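Local coordinates for protein probable glucarate dehydratase (Mycobacterium smegmatis str. MC2 155, PDB 3VDG) that probably dehydrates glucarate, as a member of the enolase superfamily, in a metal-binding site at the mouth of a beta/alpha barrel, at residues G124-A129 with T291-V296; V313-H318 with L340-N345. All blocks are in the same frame, centred on the assembly; numbering follows the deposited sequence. Where two conformers were deposited one is given.

Both contacts lie around the carboxy-terminal ends of neighbouring barrel strands, their centres about 11 Å apart. Contact 1 comes first along the chain, and both segments of contact 2 follow it. Contact 1 brings the loop between helices 100-111 and 131-151 against the turn after strand 289-291. Contact 2 pairs strand 312-315 with strand 339-342, and strand 312-315 also adjoins strand 289-291 in the same sheet, probably through a Thr291 O to Leu314 N hydrogen bond. Asn292 of contact 1 packs on Leu314 and His343 of contact 2, and a bound formate is touched from both. Together they assemble the metal side and the histidine side of one pocket.

Contact 1 of 2, residues G124-A129 with T291-V296; sequences GMITSA and TNMCVV. With NA (sodium ion), chain C; FMT (formic acid), chain B.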
loop_
_atom_site.group_PDB
_atom_site.type_symbol
_atom_site.label_atom_id
_atom_site.label_comp_id
_atom_site.label_asym_id
_atom_site.label_seq_id
_atom_site.Cartn_x
_atom_site.Cartn_y
_atom_site.Cartn_z
ATOM N N GLY A 124 20.190 -17.450 10.604
ATOM C CA GLY A 124 19.674 -17.420 11.974
ATOM C C GLY A 124 19.773 -16.042 12.603
ATOM O O GLY A 124 19.350 -15.832 13.742
ATOM N N MET A 125 20.342 -15.104 11.850
ATOM C CA MET A 125 20.478 -13.714 12.270
ATOM C C MET A 125 19.093 -13.064 12.402
ATOM O O MET A 125 18.781 -12.413 13.399
ATOM C CB MET A 125 21.333 -12.975 11.231
ATOM C CG MET A 125 22.145 -11.799 11.747
ATOM S SD MET A 125 23.762 -11.656 10.944
ATOM C CE MET A 125 23.462 -12.460 9.373
ATOM N N ILE A 126 18.271 -13.246 11.368
ATOM C CA ILE A 126 16.915 -12.696 11.308
ATOM C C ILE A 126 15.927 -13.853 11.211
ATOM O O ILE A 126 15.817 -14.490 10.160
ATOM C CB ILE A 126 16.717 -11.828 10.047
ATOM C CG1 ILE A 126 17.541 -10.537 10.139
ATOM C CG2 ILE A 126 15.231 -11.572 9.812
ATOM C CD1 ILE A 126 17.852 -9.906 8.804
ATOM N N THR A 127 15.197 -14.112 12.290
ATOM C CA THR A 127 14.366 -15.315 12.360
ATOM C C THR A 127 12.840 -15.092 12.449
ATOM O O THR A 127 12.089 -16.046 12.619
ATOM C CB THR A 127 14.828 -16.264 13.502
ATOM O OG1 THR A 127 14.558 -15.672 14.782
ATOM C CG2 THR A 127 16.327 -16.578 13.382
ATOM N N SER A 128 12.362 -13.860 12.317
ATOM C CA SER A 128 10.930 -13.629 12.475
ATOM C C SER A 128 10.196 -13.201 11.196
ATOM O O SER A 128 9.055 -12.753 11.259
ATOM C CB SER A 128 10.661 -12.639 13.621
ATOM O OG SER A 128 11.341 -11.407 13.436
ATOM N N ALA A 129 10.835 -13.348 10.033
ATOM C CA ALA A 129 10.170 -12.940 8.777
ATOM C C ALA A 129 9.143 -13.976 8.314
ATOM O O ALA A 129 9.274 -15.163 8.608
ATOM C CB ALA A 129 11.186 -12.649 7.677
ATOM N N THR A 291 15.907 -0.455 12.156
ATOM C CA THR A 291 15.947 -1.892 12.334
ATOM C C THR A 291 15.714 -2.672 11.039
ATOM O O THR A 291 14.977 -2.227 10.158
ATOM C CB THR A 291 14.889 -2.351 13.334
ATOM O OG1 THR A 291 15.091 -3.749 13.604
ATOM C CG2 THR A 291 13.501 -2.167 12.736
ATOM N N ASN A 292 16.361 -3.833 10.941
ATOM C CA ASN A 292 15.898 -4.920 10.080
ATOM C C ASN A 292 15.952 -6.224 10.848
ATOM O O ASN A 292 16.255 -7.273 10.280
ATOM C CB ASN A 292 16.763 -5.067 8.837
ATOM C CG ASN A 292 18.242 -5.147 9.168
ATOM O OD1 ASN A 292 18.986 -4.204 8.915
ATOM N ND2 ASN A 292 18.676 -6.269 9.734
ATOM N N MET A 293 15.699 -6.162 12.145
ATOM C CA MET A 293 15.722 -7.366 12.945
ATOM C C MET A 293 14.475 -7.484 13.784
ATOM O O MET A 293 13.908 -8.550 13.877
ATOM C CB MET A 293 16.975 -7.434 13.831
ATOM C CG MET A 293 18.257 -7.659 13.054
ATOM S SD MET A 293 19.716 -7.626 14.135
ATOM C CE MET A 293 19.572 -9.258 14.862
ATOM N N CYS A 294 14.020 -6.394 14.391
ATOM C CA CYS A 294 12.821 -6.522 15.225
ATOM C C CYS A 294 11.545 -6.105 14.499
ATOM O O CYS A 294 10.452 -6.268 15.033
ATOM C CB CYS A 294 12.983 -5.805 16.580
ATOM S SG CYS A 294 13.292 -4.039 16.447
ATOM N N VAL A 295 11.686 -5.575 13.283
ATOM C CA VAL A 295 10.539 -5.355 12.390
ATOM C C VAL A 295 10.879 -5.903 10.986
ATOM O O VAL A 295 11.519 -5.213 10.178
ATOM C CB VAL A 295 10.168 -3.855 12.270
ATOM C CG1 VAL A 295 8.937 -3.686 11.379
ATOM C CG2 VAL A 295 9.873 -3.257 13.638
ATOM N N VAL A 296 10.453 -7.132 10.712
ATOM C CA VAL A 296 10.779 -7.817 9.461
ATOM C C VAL A 296 9.535 -8.447 8.835
ATOM O O VAL A 296 9.622 -9.173 7.826
ATOM C CB VAL A 296 11.879 -8.904 9.662
ATOM C CG1 VAL A 296 13.209 -8.263 10.058
ATOM C CG2 VAL A 296 11.445 -9.929 10.697
HETATM NA NA NA C . 21.033 -3.701 9.533
HETATM C C FMT B . 22.291 -8.164 8.510
HETATM O O1 FMT B . 21.957 -7.152 9.117
HETATM O O2 FMT B . 21.434 -8.766 7.677
HETATM O O HOH W 1 14.256 -11.057 13.149
HETATM O O HOH W 2 11.611 -10.003 15.718
HETATM O O HOH W 3 20.739 -4.930 11.532
HETATM O O HOH W 4 21.969 -4.987 7.880
#
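Ile126 lies over the backbone of Asn292 and between the side chains of Met293 and Val296, and apolar packing makes up much of the contact. Its branches divide the work. With CG1 beside the backbone N (chi1 -69°), the longer arm runs to the second loop, and Ile126 CD1 comes to rest 3.4 Å from Asn292 O, a buried carbonyl oxygen with no polar partner in the model. CG1 also meets Met293 CG, while Ile126 CG2 turns to Val296 CG1 at 3.9 Å. The other Val296 branch, CG2, reaches Ala129 CB at 4.1 Å, and Tyr319 of helix 317-320 lies against both of these residues. At the other end, the Met293 chain bends so that CE approaches the backbone O of Met125.

No direct hydrogen bond joins the loops; water links them instead. Met293 O receives a bond of 2.6 Å from a water that also bonds Ser128 OG and accepts weakly from Thr127 N. A second water makes a similar bridge, longer at Met293 O. Ser128 has two conformers, so its share in both bridges is less certain.

Within 291-296 the turn is fixed by Thr291 OG1, which accepts from Met293 N at 2.9 Å and from Cys294 N at 3.0 Å, both nearly straight, an ST turn and an ST motif on one oxygen. The hydroxyl is in turn bonded to Asp270.

The last element is metal bonding: Asn292 OD1 binds the sodium ion at 2.2 Å, and its ND2 bonds weakly to formate O1 and to one of the metal-bound waters. With Asp244, Glu269 and two waters around the ion, this is the metal site at the carboxy-terminal ends of the strands of an enolase-type barrel, with the 124-129 loop reaching the neighbouring formate through Ile126 CD1.

Contact 2 of 2, residues V313-H318 with L340-N345; sequences VLSDHH and LSMHSN. With FMT (formic acid), chain B.
His343 meets Asp316 edge-on, its ND1 donating to OD2 at 2.6 Å. The oxygen lies in the plane of the imidazole and uses its anti lone pair, although the carboxylate itself is twisted 39° from the ring. At the far edge of the same ring, His343 NE2 gives an almost straight bond of 2.7 Å to formate O2, and Asn246 holds the formate too. Both ring nitrogens thus have partners, which fixes the ring's rotation.

Behind this pair, Asp316 is secured through its other oxygen. Asp316 OD1 accepts from His318 N at 2.8 Å, a capping bond from the N-cap position of helix 317-320, and from His318 ND1, which approaches on the syn side. The far nitrogen of His318 is bonded to Ser351. A chi1 of -174° carries the Asp316 carboxylate away from its own backbone N and across to the histidine, while a water tied to His343 O binds His318 ND1 weakly.

Further out, parallel strand pairing sets the register. Val313 O accepts from Ser341 N, and Ser315 O from His343 N at 2.8 Å, so the last strand bond lies right beside the imidazole. Ser341 O is gripped twice by one residue, by Ser315 N and by Ser315 OG at 2.8 Å. Met342 folds its CB and CG over that hydroxyl, on the face turned to helices 323-336 and 349-360. On the other face Leu314 CD2 packs at 3.8 Å against His343 CB, beside Asn292 and Glu269 of the metal site.

Chemically, a carboxylate held by two N-H groups of His318 offers its other oxygen to His343 ND1, and so helps to point NE2 at the bound formate, consistent with a substrate-facing role like that of the His-Asp pairs in related enolase-superfamily enzymes.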
loop_
_atom_site.group_PDB
_atom_site.type_symbol
_atom_site.label_atom_id
_atom_site.label_comp_id
_atom_site.label_asym_id
_atom_site.label_seq_id
_atom_site.Cartn_x
_atom_site.Cartn_y
_atom_site.Cartn_z
ATOM N N VAL A 313 12.555 2.133 9.514
ATOM C CA VAL A 313 12.436 0.700 9.179
ATOM C C VAL A 313 13.231 0.450 7.893
ATOM O O VAL A 313 13.164 1.236 6.946
ATOM C CB VAL A 313 10.964 0.271 8.972
ATOM C CG1 VAL A 313 10.887 -1.202 8.552
ATOM C CG2 VAL A 313 10.174 0.470 10.263
ATOM N N LEU A 314 14.025 -0.603 7.856
ATOM C CA LEU A 314 14.729 -0.917 6.620
ATOM C C LEU A 314 13.893 -1.856 5.788
ATOM O O LEU A 314 13.607 -2.956 6.210
ATOM C CB LEU A 314 16.105 -1.518 6.883
ATOM C CG LEU A 314 17.303 -0.575 6.988
ATOM C CD1 LEU A 314 17.172 0.334 8.189
ATOM C CD2 LEU A 314 18.609 -1.359 7.069
ATOM N N SER A 315 13.452 -1.404 4.614
ATOM C CA SER A 315 12.683 -2.294 3.752
ATOM C C SER A 315 13.604 -3.389 3.203
ATOM O O SER A 315 14.821 -3.225 3.149
ATOM C CB SER A 315 12.087 -1.516 2.580
ATOM O OG SER A 315 13.140 -0.963 1.777
ATOM N N ASP A 316 13.014 -4.492 2.767
ATOM C CA ASP A 316 13.743 -5.508 2.013
ATOM C C ASP A 316 12.717 -6.359 1.282
ATOM O O ASP A 316 12.010 -7.160 1.910
ATOM C CB ASP A 316 14.587 -6.389 2.950
ATOM C CG ASP A 316 15.466 -7.355 2.188
ATOM O OD1 ASP A 316 15.045 -7.775 1.085
ATOM O OD2 ASP A 316 16.566 -7.702 2.687
ATOM N N HIS A 317 12.616 -6.200 -0.038
ATOM C CA HIS A 317 11.542 -6.896 -0.767
ATOM C C HIS A 317 11.696 -8.389 -0.739
ATOM O O HIS A 317 10.742 -9.113 -1.009
ATOM C CB HIS A 317 11.416 -6.400 -2.214
ATOM C CG HIS A 317 12.507 -6.878 -3.135
ATOM N ND1 HIS A 317 13.647 -6.193 -3.326
ATOM C CD2 HIS A 317 12.575 -8.001 -3.972
ATOM C CE1 HIS A 317 14.414 -6.847 -4.208
ATOM N NE2 HIS A 317 13.753 -7.959 -4.597
ATOM N N HIS A 318 12.888 -8.876 -0.406
ATOM C CA HIS A 318 13.132 -10.331 -0.408
ATOM C C HIS A 318 12.442 -11.023 0.729
ATOM O O HIS A 318 12.109 -12.215 0.632
ATOM C CB HIS A 318 14.630 -10.647 -0.364
ATOM C CG HIS A 318 15.416 -10.056 -1.508
ATOM N ND1 HIS A 318 16.014 -8.827 -1.436
ATOM C CD2 HIS A 318 15.713 -10.563 -2.771
ATOM C CE1 HIS A 318 16.663 -8.582 -2.595
ATOM N NE2 HIS A 318 16.479 -9.637 -3.410
ATOM N N LEU A 340 12.282 5.512 6.265
ATOM C CA LEU A 340 12.368 4.280 5.454
ATOM C C LEU A 340 13.714 4.195 4.770
ATOM O O LEU A 340 14.142 5.138 4.107
ATOM C CB LEU A 340 11.271 4.251 4.386
ATOM C CG LEU A 340 11.243 2.968 3.527
ATOM C CD1 LEU A 340 10.726 1.801 4.363
ATOM C CD2 LEU A 340 10.347 3.185 2.314
ATOM N N SER A 341 14.385 3.063 4.931
ATOM C CA SER A 341 15.653 2.849 4.255
ATOM C C SER A 341 15.541 1.475 3.587
ATOM O O SER A 341 14.424 0.949 3.435
ATOM C CB SER A 341 16.798 2.917 5.291
ATOM O OG SER A 341 18.082 2.846 4.670
ATOM N N MET A 342 16.665 0.889 3.191
ATOM C CA MET A 342 16.632 -0.456 2.598
ATOM C C MET A 342 17.823 -1.317 3.024
ATOM O O MET A 342 18.981 -0.876 2.989
ATOM C CB MET A 342 16.546 -0.389 1.065
ATOM C CG MET A 342 16.316 -1.745 0.407
ATOM S SD MET A 342 16.300 -1.668 -1.409
ATOM C CE MET A 342 14.886 -0.606 -1.723
ATOM N N HIS A 343 17.507 -2.552 3.407
ATOM C CA HIS A 343 18.443 -3.561 3.884
ATOM C C HIS A 343 18.825 -4.426 2.725
ATOM O O HIS A 343 18.067 -4.568 1.763
ATOM C CB HIS A 343 17.715 -4.419 4.940
ATOM C CG HIS A 343 18.409 -5.726 5.285
ATOM N ND1 HIS A 343 18.127 -6.901 4.648
ATOM C CD2 HIS A 343 19.390 -6.022 6.234
ATOM C CE1 HIS A 343 18.893 -7.888 5.166
ATOM N NE2 HIS A 343 19.663 -7.350 6.137
ATOM N N SER A 344 19.999 -5.033 2.796
ATOM C CA SER A 344 20.412 -5.946 1.737
ATOM C C SER A 344 21.181 -7.134 2.298
ATOM O O SER A 344 21.664 -7.093 3.434
ATOM C CB SER A 344 21.220 -5.224 0.653
ATOM O OG SER A 344 22.584 -5.216 0.944
ATOM N N ASN A 345 21.225 -8.204 1.520
ATOM C CA ASN A 345 22.110 -9.328 1.788
ATOM C C ASN A 345 22.896 -9.561 0.512
ATOM O O ASN A 345 22.542 -9.022 -0.541
ATOM C CB ASN A 345 21.300 -10.576 2.108
ATOM C CG ASN A 345 20.721 -10.559 3.518
ATOM O OD1 ASN A 345 19.508 -10.593 3.691
ATOM N ND2 ASN A 345 21.587 -10.498 4.529
HETATM C C FMT B . 22.291 -8.164 8.510
HETATM O O1 FMT B . 21.957 -7.152 9.117
HETATM O O2 FMT B . 21.434 -8.766 7.677
HETATM O O HOH W 5 17.234 -6.012 -0.500
#